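Local coordinates for protein sialidase B (Streptococcus pneumoniae serotype 4, PDB 4XJW) that cleaves terminal sialic acid residues from oligosaccharides, glycoproteins and glycolipids, acting on alpha-(2->3), alpha-(2->6) and alpha-(2->8) linkages, at residues I239-S244 with T301-D306; K277-S282 with V386-G391; N341-T346 with V415-Y420; E568-S573 with I598-H603. The protein carries 1 engineered substitution. All coordinates share one frame; numbering follows the deposited sequence. Where two conformers were deposited one is given.

Contact 1 of 4, residues I239-S244 with T301-D306; sequences IATSYS and TILLAD
I239, T241, L303 and A305 meet through aliphatic carbons alone. Their strands belong to two different sheets of the sialidase beta-propeller. Strand 237-244 lies in a four-stranded antiparallel sheet, and strand 301-308 lies in a mixed sheet. The two segments run roughly antiparallel, at 151°. Their axes come no nearer than 9.9 Å, so side chains fill the gap rather than backbone pairing.

I239 serves both partners with its two branches. CG1, beside the backbone N at chi1 -54°, comes within 3.9 Å of A305 CB. This leaves CG2 anti to the N, where it meets L303 CD1 at 4.1 Å. The same CG2 lies 4.2 Å from L303 CD2, so it rests against both ends of the leucine fork. The two side chains slant across each other.

L303 extends from its strand with CG anti to the backbone N (chi1 -180°), which carries the fork across the gap. T241 comes to it head on: T241 CG2 lies 3.9 Å from L303 CD1. The threonine is turned so that its methyl faces the leucine while OG1 bonds to W433 NE1.

I239 also touches F287 and S290 of strand 286-294, and L303 touches S222 of strand 219-226. The substrate-binding R207, assigned by similarity, is about 9 Å from the I239 side chain. All four residues are buried. The contact is therefore dispersive packing between sheets, and the one hydroxyl among them is satisfied by W433.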
# COMPACT_ATOMS: atom_id res chain seq x y z
N ILE A 239 -2.14 10.86 5.15
CA ILE A 239 -0.73 10.49 4.98
C ILE A 239 -0.11 10.26 6.35
O ILE A 239 -0.17 11.14 7.21
CB ILE A 239 0.07 11.58 4.24
CG1 ILE A 239 -0.58 11.96 2.90
CG2 ILE A 239 1.51 11.12 4.03
CD1 ILE A 239 -0.81 10.77 1.95
N ALA A 240 0.48 9.08 6.55
CA ALA A 240 1.09 8.74 7.84
C ALA A 240 2.58 8.53 7.65
O ALA A 240 3.05 8.24 6.54
CB ALA A 240 0.44 7.48 8.44
N THR A 241 3.33 8.69 8.74
CA THR A 241 4.79 8.50 8.71
C THR A 241 5.28 7.71 9.91
O THR A 241 4.64 7.71 10.97
CB THR A 241 5.59 9.84 8.62
OG1 THR A 241 5.32 10.65 9.77
CG2 THR A 241 5.21 10.66 7.41
N SER A 242 6.43 7.06 9.72
CA SER A 242 7.14 6.35 10.78
C SER A 242 8.64 6.40 10.46
O SER A 242 9.02 6.50 9.30
CB SER A 242 6.64 4.90 10.84
OG SER A 242 7.42 4.11 11.75
N TYR A 243 9.50 6.35 11.47
CA TYR A 243 10.95 6.38 11.22
C TYR A 243 11.66 5.30 12.01
O TYR A 243 11.14 4.79 13.02
CB TYR A 243 11.56 7.78 11.54
CG TYR A 243 11.22 8.26 12.92
CD1 TYR A 243 11.95 7.84 14.02
CD2 TYR A 243 10.11 9.07 13.12
CE1 TYR A 243 11.60 8.26 15.30
CE2 TYR A 243 9.74 9.49 14.38
CZ TYR A 243 10.49 9.08 15.47
OH TYR A 243 10.12 9.50 16.73
N SER A 244 12.85 4.94 11.55
CA SER A 244 13.69 3.98 12.24
C SER A 244 15.05 4.62 12.50
O SER A 244 15.63 5.24 11.60
CB SER A 244 13.86 2.72 11.39
OG SER A 244 14.87 1.90 11.97
N THR A 301 12.87 18.28 6.71
CA THR A 301 12.37 17.22 5.85
C THR A 301 11.10 17.78 5.23
O THR A 301 10.30 18.43 5.92
CB THR A 301 12.04 15.95 6.64
OG1 THR A 301 13.20 15.53 7.37
CG2 THR A 301 11.61 14.83 5.72
N ILE A 302 10.93 17.56 3.93
CA ILE A 302 9.79 18.09 3.21
C ILE A 302 8.96 16.96 2.60
O ILE A 302 9.49 16.08 1.93
CB ILE A 302 10.26 19.07 2.13
CG1 ILE A 302 10.98 20.25 2.79
CG2 ILE A 302 9.09 19.52 1.27
CD1 ILE A 302 11.59 21.22 1.81
N LEU A 303 7.66 16.99 2.85
CA LEU A 303 6.76 15.96 2.31
C LEU A 303 5.68 16.61 1.46
O LEU A 303 5.03 17.57 1.89
CB LEU A 303 6.17 15.11 3.45
CG LEU A 303 5.20 13.96 3.12
CD1 LEU A 303 5.26 12.88 4.18
CD2 LEU A 303 3.76 14.46 3.01
N LEU A 304 5.49 16.09 0.26
CA LEU A 304 4.41 16.55 -0.60
C LEU A 304 3.36 15.44 -0.75
O LEU A 304 3.67 14.26 -0.61
CB LEU A 304 4.95 16.97 -1.98
CG LEU A 304 5.42 18.42 -2.15
CD1 LEU A 304 6.52 18.78 -1.18
CD2 LEU A 304 5.87 18.66 -3.58
N ALA A 305 2.12 15.83 -1.03
CA ALA A 305 1.05 14.87 -1.36
C ALA A 305 -0.02 15.54 -2.21
O ALA A 305 -0.15 16.76 -2.19
CB ALA A 305 0.42 14.27 -0.09
N ASP A 306 -0.79 14.75 -2.95
CA ASP A 306 -1.96 15.33 -3.61
C ASP A 306 -3.03 15.59 -2.56
O ASP A 306 -3.15 14.82 -1.59
CB ASP A 306 -2.58 14.37 -4.63
CG ASP A 306 -1.62 13.91 -5.72
OD1 ASP A 306 -0.66 14.64 -6.06
OD2 ASP A 306 -1.85 12.80 -6.25

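Contact 2 of 4, residues K277-S282 with V386-G391; sequences KNSQIS and VDFDSG
Between V386 and F388, which reach I281 and S279 across the contact, D387 holds its OD1 in two bonds. D389 N donates to D387 OD1 at 2.8 Å, closing an Asx turn through the anti lone pair. R394 adds a salt bridge to the same oxygen. A type I turn from F388 to G391 overlaps it, with G391 N bonded to F388 O at 2.9 Å.

The F388 ring leaves this turn and offers its edge to S279. S279 CB lies in the ring plane, 3.9 Å from F388 CE1. S279 OG is also near that edge, 3.7 Å from F388 CE1. Its turn at chi1 -64° puts it beside its own backbone N, where it hydrogen-bonds with L276 O. The ring also makes an edge-to-face stack with W270.

Further along, I281 and V386 cross at about a right angle. I281 CD1 meets V386 CG1 at 4.1 Å, brought there by an extended chain (chi2 -178°).

The 277-282 loop leads into strand 286-294 of the propeller. V386 and D387 end strand 377-387 of the ten-stranded antiparallel sheet, and E395 on the neighbouring strand 394-398 touches both I281 and V386.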
# COMPACT_ATOMS: atom_id res chain seq x y z
N LYS A 277 -17.83 -4.80 -3.09
CA LYS A 277 -16.41 -4.41 -3.03
C LYS A 277 -16.07 -3.05 -3.66
O LYS A 277 -15.08 -2.43 -3.29
CB LYS A 277 -15.47 -5.50 -3.56
CG LYS A 277 -15.48 -5.68 -5.07
CD LYS A 277 -14.79 -6.98 -5.48
CE LYS A 277 -14.83 -7.14 -7.01
NZ LYS A 277 -14.29 -8.45 -7.47
N ASN A 278 -16.88 -2.56 -4.60
CA ASN A 278 -16.65 -1.21 -5.14
C ASN A 278 -17.26 -0.07 -4.33
O ASN A 278 -17.15 1.11 -4.73
CB ASN A 278 -17.12 -1.11 -6.60
CG ASN A 278 -16.21 -1.84 -7.54
OD1 ASN A 278 -15.03 -2.08 -7.24
ND2 ASN A 278 -16.74 -2.21 -8.71
N SER A 279 -17.87 -0.41 -3.20
CA SER A 279 -18.32 0.61 -2.26
C SER A 279 -17.16 1.54 -1.96
O SER A 279 -16.03 1.09 -1.72
CB SER A 279 -18.84 -0.00 -0.96
OG SER A 279 -19.99 -0.80 -1.20
N GLN A 280 -17.45 2.84 -1.97
CA GLN A 280 -16.40 3.83 -1.89
C GLN A 280 -16.89 5.04 -1.11
O GLN A 280 -17.96 5.56 -1.39
CB GLN A 280 -16.02 4.24 -3.32
CG GLN A 280 -14.88 5.21 -3.43
CD GLN A 280 -14.46 5.42 -4.88
OE1 GLN A 280 -15.27 5.28 -5.80
NE2 GLN A 280 -13.18 5.73 -5.09
N ILE A 281 -16.13 5.46 -0.10
CA ILE A 281 -16.49 6.62 0.70
C ILE A 281 -16.51 7.82 -0.24
O ILE A 281 -15.52 8.13 -0.89
CB ILE A 281 -15.49 6.88 1.84
CG1 ILE A 281 -15.42 5.67 2.79
CG2 ILE A 281 -15.89 8.16 2.60
CD1 ILE A 281 -14.49 5.86 4.00
N SER A 282 -17.65 8.48 -0.32
CA SER A 282 -17.88 9.44 -1.39
C SER A 282 -18.05 10.89 -0.97
O SER A 282 -18.18 11.76 -1.83
CB SER A 282 -19.06 8.99 -2.25
OG SER A 282 -18.79 7.76 -2.88
N VAL A 386 -18.85 6.04 8.83
CA VAL A 386 -19.38 5.11 7.83
C VAL A 386 -19.73 3.75 8.44
O VAL A 386 -19.14 3.33 9.42
CB VAL A 386 -18.42 4.93 6.64
CG1 VAL A 386 -18.06 6.26 6.05
CG2 VAL A 386 -17.17 4.17 7.06
N ASP A 387 -20.71 3.07 7.85
CA ASP A 387 -21.05 1.72 8.29
C ASP A 387 -21.74 0.94 7.18
O ASP A 387 -22.22 1.52 6.20
CB ASP A 387 -21.95 1.75 9.53
CG ASP A 387 -23.37 2.16 9.20
OD1 ASP A 387 -24.18 1.28 8.84
OD2 ASP A 387 -23.67 3.37 9.30
N PHE A 388 -21.79 -0.38 7.34
CA PHE A 388 -22.47 -1.26 6.41
C PHE A 388 -23.59 -2.00 7.13
O PHE A 388 -24.03 -3.06 6.68
CB PHE A 388 -21.49 -2.29 5.83
CG PHE A 388 -20.54 -1.73 4.81
CD1 PHE A 388 -20.87 -1.69 3.47
CD2 PHE A 388 -19.30 -1.24 5.20
CE1 PHE A 388 -20.00 -1.18 2.53
CE2 PHE A 388 -18.41 -0.73 4.27
CZ PHE A 388 -18.77 -0.69 2.93
N ASP A 389 -24.06 -1.44 8.25
CA ASP A 389 -25.09 -2.10 9.06
C ASP A 389 -26.40 -2.36 8.31
O ASP A 389 -27.14 -3.28 8.66
CB ASP A 389 -25.36 -1.30 10.33
CG ASP A 389 -24.16 -1.23 11.25
OD1 ASP A 389 -23.14 -1.90 10.95
OD2 ASP A 389 -24.23 -0.51 12.28
N SER A 390 -26.69 -1.55 7.30
CA SER A 390 -27.93 -1.72 6.53
C SER A 390 -27.74 -2.65 5.33
O SER A 390 -28.69 -2.94 4.62
CB SER A 390 -28.45 -0.36 6.05
OG SER A 390 -27.65 0.16 5.00
N GLY A 391 -26.51 -3.11 5.12
CA GLY A 391 -26.21 -3.98 4.00
C GLY A 391 -25.58 -3.25 2.82
O GLY A 391 -25.18 -3.87 1.83

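Contact 3 of 4, residues N341-T346 with V415-Y420; sequences NDFRYT and VTPTNY
F343 packs its ring against the backbone of V415 and T416, in a loop-to-loop contact where an insertion returns to the propeller. The insertion forms a ten-stranded antiparallel sheet. It lies in the chain between strands 301-308 and 420-426, which are neighbours in a propeller sheet. F343 comes just before strand 345-347 of the insertion. The 415-420 loop leads from strand 413-414 of the insertion back to strand 420-426, and P417 is the centre of an inverse gamma turn in it.

The ring is met from two directions. T416 OG1 lies over one face, 3.6 Å above the plane and offset toward the rim. At chi1 -60° this oxygen lies beside its backbone N, on the side where the F343 ring passes. At the ring edge, F343 CE2 is 3.6 Å from V415 C, and V415 O lies in the ring plane. F343 CE2 also approaches T416 N at 3.5 Å. P417 CD adds an apolar touch to F343 CZ at 4.1 Å.

On the F343 side, the flanking residues D342 and R344 form a salt bridge. R344 NH1 bonds to D342 OD2 at 3.0 Å through the syn lone pair, with the acceptor near the guanidinium plane. K336 of strand 330-337 also touches F343.

The site lies away from the annotated catalytic and ligand positions. The loop that receives the ring is fixed at one oxygen: T416 O accepts from T418 N at 2.8 Å, across the gamma turn, and from Y420 OH at 2.9 Å.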
# COMPACT_ATOMS: atom_id res chain seq x y z
N ASN A 341 -23.87 29.53 -7.27
CA ASN A 341 -23.52 28.54 -8.28
C ASN A 341 -22.18 28.84 -8.94
O ASN A 341 -21.69 28.07 -9.76
CB ASN A 341 -24.61 28.43 -9.35
CG ASN A 341 -25.75 27.53 -8.92
OD1 ASN A 341 -25.56 26.58 -8.16
ND2 ASN A 341 -26.95 27.80 -9.42
N ASP A 342 -21.59 29.97 -8.56
CA ASP A 342 -20.29 30.38 -9.08
C ASP A 342 -19.30 30.62 -7.93
O ASP A 342 -19.69 30.66 -6.76
CB ASP A 342 -20.42 31.63 -9.95
CG ASP A 342 -21.34 32.67 -9.33
OD1 ASP A 342 -22.12 32.31 -8.42
OD2 ASP A 342 -21.29 33.84 -9.76
N PHE A 343 -18.03 30.77 -8.28
CA PHE A 343 -17.00 31.07 -7.29
C PHE A 343 -16.77 32.57 -7.22
O PHE A 343 -16.05 33.15 -8.03
CB PHE A 343 -15.70 30.34 -7.64
CG PHE A 343 -15.73 28.88 -7.33
CD1 PHE A 343 -16.48 28.00 -8.12
CD2 PHE A 343 -15.05 28.37 -6.24
CE1 PHE A 343 -16.52 26.65 -7.83
CE2 PHE A 343 -15.09 27.02 -5.94
CZ PHE A 343 -15.82 26.16 -6.73
N ARG A 344 -17.40 33.21 -6.24
CA ARG A 344 -17.41 34.66 -6.15
C ARG A 344 -16.41 35.21 -5.12
O ARG A 344 -16.39 36.41 -4.84
CB ARG A 344 -18.83 35.16 -5.86
CG ARG A 344 -19.83 34.78 -6.95
CD ARG A 344 -21.29 35.06 -6.58
NE ARG A 344 -21.61 36.48 -6.57
CZ ARG A 344 -22.10 37.15 -7.62
NH1 ARG A 344 -22.32 36.53 -8.77
NH2 ARG A 344 -22.36 38.45 -7.52
N TYR A 345 -15.55 34.33 -4.60
CA TYR A 345 -14.61 34.70 -3.55
C TYR A 345 -13.19 34.20 -3.80
O TYR A 345 -12.97 33.23 -4.54
CB TYR A 345 -15.10 34.18 -2.19
CG TYR A 345 -16.47 34.69 -1.80
CD1 TYR A 345 -17.62 34.03 -2.23
CD2 TYR A 345 -16.61 35.83 -1.01
CE1 TYR A 345 -18.88 34.50 -1.89
CE2 TYR A 345 -17.86 36.30 -0.66
CZ TYR A 345 -18.99 35.63 -1.10
OH TYR A 345 -20.23 36.11 -0.74
N THR A 346 -12.22 34.90 -3.21
CA THR A 346 -10.83 34.46 -3.20
C THR A 346 -10.27 34.60 -1.79
O THR A 346 -10.76 35.40 -0.99
CB THR A 346 -9.94 35.29 -4.15
OG1 THR A 346 -10.11 36.69 -3.89
CG2 THR A 346 -10.27 34.98 -5.60
N VAL A 415 -13.62 24.97 -1.87
CA VAL A 415 -12.66 25.11 -2.95
C VAL A 415 -13.17 24.44 -4.22
O VAL A 415 -14.11 23.65 -4.19
CB VAL A 415 -11.28 24.52 -2.57
CG1 VAL A 415 -10.72 25.24 -1.36
CG2 VAL A 415 -11.39 23.04 -2.30
N THR A 416 -12.53 24.76 -5.34
CA THR A 416 -12.83 24.13 -6.61
C THR A 416 -12.66 22.61 -6.50
O THR A 416 -11.67 22.15 -5.92
CB THR A 416 -11.89 24.68 -7.70
OG1 THR A 416 -12.07 26.10 -7.82
CG2 THR A 416 -12.15 24.01 -9.03
N PRO A 417 -13.63 21.83 -7.00
CA PRO A 417 -13.55 20.37 -6.95
C PRO A 417 -12.54 19.84 -7.95
O PRO A 417 -12.91 19.29 -8.98
CB PRO A 417 -14.97 19.93 -7.35
CG PRO A 417 -15.46 21.05 -8.22
CD PRO A 417 -14.91 22.29 -7.56
N THR A 418 -11.27 20.01 -7.63
CA THR A 418 -10.20 19.54 -8.50
C THR A 418 -9.07 19.06 -7.60
O THR A 418 -9.18 19.17 -6.38
CB THR A 418 -9.71 20.65 -9.45
OG1 THR A 418 -8.85 20.10 -10.46
CG2 THR A 418 -8.99 21.76 -8.69
N ASN A 419 -8.00 18.54 -8.18
CA ASN A 419 -6.87 18.06 -7.37
C ASN A 419 -5.79 19.13 -7.18
O ASN A 419 -5.53 19.94 -8.08
CB ASN A 419 -6.25 16.82 -8.00
CG ASN A 419 -5.81 17.06 -9.43
OD1 ASN A 419 -6.65 17.24 -10.31
ND2 ASN A 419 -4.50 17.07 -9.66
N TYR A 420 -5.16 19.11 -6.01
CA TYR A 420 -4.11 20.06 -5.66
C TYR A 420 -2.87 19.32 -5.18
O TYR A 420 -2.92 18.11 -4.93
CB TYR A 420 -4.58 21.00 -4.54
CG TYR A 420 -5.86 21.76 -4.83
CD1 TYR A 420 -7.10 21.14 -4.69
CD2 TYR A 420 -5.82 23.09 -5.23
CE1 TYR A 420 -8.27 21.83 -4.95
CE2 TYR A 420 -6.98 23.78 -5.49
CZ TYR A 420 -8.20 23.15 -5.35
OH TYR A 420 -9.36 23.85 -5.62

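Contact 4 of 4, residues E568-S573 with I598-H603; sequences EAVILS and IDWKYH
L572 lies across the indole of W600, and V570 meets the same ring at its edge. The setting is one four-stranded antiparallel sheet of the beta-propeller. Strand 569-575 is second in it and strand 597-605 is outermost, so the contact passes over the strand between them, 584-592. The two segments are turned by 59° against each other, and their axes approach to 8.5 Å.

L572 CD1 makes a CH-pi contact, 3.9 Å from the centroid of the six-membered ring of W600 and 30° off its normal. The shortest touch is L572 CD1 to W600 CH2 at 3.5 Å. V570 CG1 comes near the ring plane instead, 4.0 Å from W600 CH2. This branch stands anti to the backbone N (chi1 166°). The other branch, V570 CG2, crosses to I598 CD1 at 4.2 Å. One valine thus touches two residues of the edge strand.

Beyond this first shell, F517 of the neighbouring sheet packs on V570, L572 and I598. V587 of the intervening strand and I543 of a loop touch W600. Past W600 the edge strand has a classic beta bulge, where K601 and Y602 both face V588. Both side chains bond to D565, K601 through NZ and Y602 through OH. The L572 side chain is about 11 Å from that of R519, a substrate-binding residue by similarity.

W600 is held on two faces. Opposite L572, I598 CG2 sits 3.5 Å above the ring plane, over its centre.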
# COMPACT_ATOMS: atom_id res chain seq x y z
N GLU A 568 29.87 2.28 -10.92
CA GLU A 568 28.80 2.96 -10.19
C GLU A 568 27.50 2.25 -10.53
O GLU A 568 27.32 1.74 -11.64
CB GLU A 568 28.74 4.43 -10.57
CG GLU A 568 30.04 5.15 -10.23
CD GLU A 568 30.03 6.61 -10.63
OE1 GLU A 568 28.93 7.18 -10.79
OE2 GLU A 568 31.13 7.19 -10.77
N ALA A 569 26.58 2.24 -9.57
CA ALA A 569 25.42 1.37 -9.68
C ALA A 569 24.09 2.07 -9.39
O ALA A 569 24.01 2.90 -8.48
CB ALA A 569 25.59 0.16 -8.79
N VAL A 570 23.08 1.69 -10.16
CA VAL A 570 21.70 2.12 -9.95
C VAL A 570 20.88 0.88 -9.62
O VAL A 570 21.14 -0.19 -10.16
CB VAL A 570 21.17 2.81 -11.21
CG1 VAL A 570 19.66 2.99 -11.18
CG2 VAL A 570 21.87 4.14 -11.38
N ILE A 571 19.92 1.01 -8.71
CA ILE A 571 19.05 -0.12 -8.40
C ILE A 571 17.59 0.27 -8.63
O ILE A 571 17.13 1.31 -8.15
CB ILE A 571 19.25 -0.64 -6.97
CG1 ILE A 571 20.73 -0.96 -6.74
CG2 ILE A 571 18.38 -1.88 -6.73
CD1 ILE A 571 21.07 -1.29 -5.30
N LEU A 572 16.88 -0.55 -9.41
CA LEU A 572 15.47 -0.34 -9.69
C LEU A 572 14.64 -1.40 -8.95
O LEU A 572 15.06 -2.54 -8.81
CB LEU A 572 15.21 -0.47 -11.19
CG LEU A 572 15.88 0.45 -12.19
CD1 LEU A 572 15.31 0.18 -13.58
CD2 LEU A 572 15.70 1.92 -11.83
N SER A 573 13.45 -1.01 -8.50
CA SER A 573 12.49 -1.95 -7.91
C SER A 573 11.18 -1.86 -8.69
O SER A 573 10.65 -0.76 -8.88
CB SER A 573 12.24 -1.58 -6.45
OG SER A 573 11.07 -2.19 -5.95
N ILE A 598 23.55 2.45 -19.02
CA ILE A 598 23.48 1.51 -17.91
C ILE A 598 23.30 0.08 -18.39
O ILE A 598 22.38 -0.21 -19.17
CB ILE A 598 22.31 1.86 -16.96
CG1 ILE A 598 22.45 3.29 -16.42
CG2 ILE A 598 22.20 0.85 -15.83
CD1 ILE A 598 21.31 3.71 -15.50
N ASP A 599 24.19 -0.81 -17.93
CA ASP A 599 24.06 -2.24 -18.20
C ASP A 599 23.34 -2.92 -17.05
O ASP A 599 23.90 -3.07 -15.96
CB ASP A 599 25.44 -2.87 -18.41
CG ASP A 599 25.40 -4.39 -18.37
OD1 ASP A 599 24.42 -4.98 -18.88
OD2 ASP A 599 26.35 -4.99 -17.83
N TRP A 600 22.10 -3.35 -17.29
CA TRP A 600 21.32 -4.04 -16.27
C TRP A 600 21.80 -5.47 -16.10
O TRP A 600 21.40 -6.39 -16.83
CB TRP A 600 19.83 -3.95 -16.58
CG TRP A 600 19.41 -2.53 -16.78
CD1 TRP A 600 19.19 -1.90 -17.97
CD2 TRP A 600 19.21 -1.54 -15.76
NE1 TRP A 600 18.85 -0.59 -17.76
CE2 TRP A 600 18.84 -0.34 -16.41
CE3 TRP A 600 19.29 -1.56 -14.36
CZ2 TRP A 600 18.56 0.83 -15.70
CZ3 TRP A 600 19.01 -0.40 -13.67
CH2 TRP A 600 18.66 0.78 -14.33
N LYS A 601 22.69 -5.65 -15.12
CA LYS A 601 23.50 -6.86 -15.02
C LYS A 601 22.93 -7.94 -14.08
O LYS A 601 23.09 -9.14 -14.34
CB LYS A 601 24.90 -6.46 -14.56
CG LYS A 601 25.91 -7.58 -14.50
CD LYS A 601 27.29 -7.00 -14.17
CE LYS A 601 28.38 -8.05 -14.17
NZ LYS A 601 29.72 -7.41 -13.95
N TYR A 602 22.30 -7.52 -13.00
CA TYR A 602 21.78 -8.46 -12.00
C TYR A 602 20.27 -8.28 -11.79
O TYR A 602 19.79 -7.16 -11.73
CB TYR A 602 22.50 -8.27 -10.67
CG TYR A 602 24.01 -8.44 -10.73
CD1 TYR A 602 24.58 -9.70 -10.77
CD2 TYR A 602 24.85 -7.33 -10.71
CE1 TYR A 602 25.95 -9.86 -10.81
CE2 TYR A 602 26.22 -7.47 -10.74
CZ TYR A 602 26.76 -8.75 -10.80
OH TYR A 602 28.12 -8.91 -10.84
N HIS A 603 19.54 -9.40 -11.70
CA HIS A 603 18.11 -9.38 -11.37
C HIS A 603 17.90 -10.24 -10.13
O HIS A 603 18.23 -11.43 -10.13
CB HIS A 603 17.29 -9.99 -12.52
CG HIS A 603 17.26 -9.14 -13.75
ND1 HIS A 603 16.10 -8.53 -14.21
CD2 HIS A 603 18.23 -8.82 -14.64
CE1 HIS A 603 16.37 -7.86 -15.31
NE2 HIS A 603 17.65 -8.02 -15.60

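How the contacts relate
Contacts 1 and 4 lie in the propeller, with centres about 27 Å apart. Contact 1 joins two of its sheets, while contact 4 stays within a third. Contacts 2 and 3 both reach the ten-stranded sheet of the insertion, with centres about 28 Å apart. Contacts 1 and 3 touch where D306 CB packs on Y420 O at 3.8 Å, since strands 301-308 and 420-426 are paired. Along the chain, contacts 1 and 2 alternate, as do 2 and 3, and contact 4 comes last. Contacts 2 and 4 have centres about 44 Å apart, on opposite sides of the chain's centre. The inserted sheet thus meets a propeller loop in contact 2 and its own return connection in contact 3.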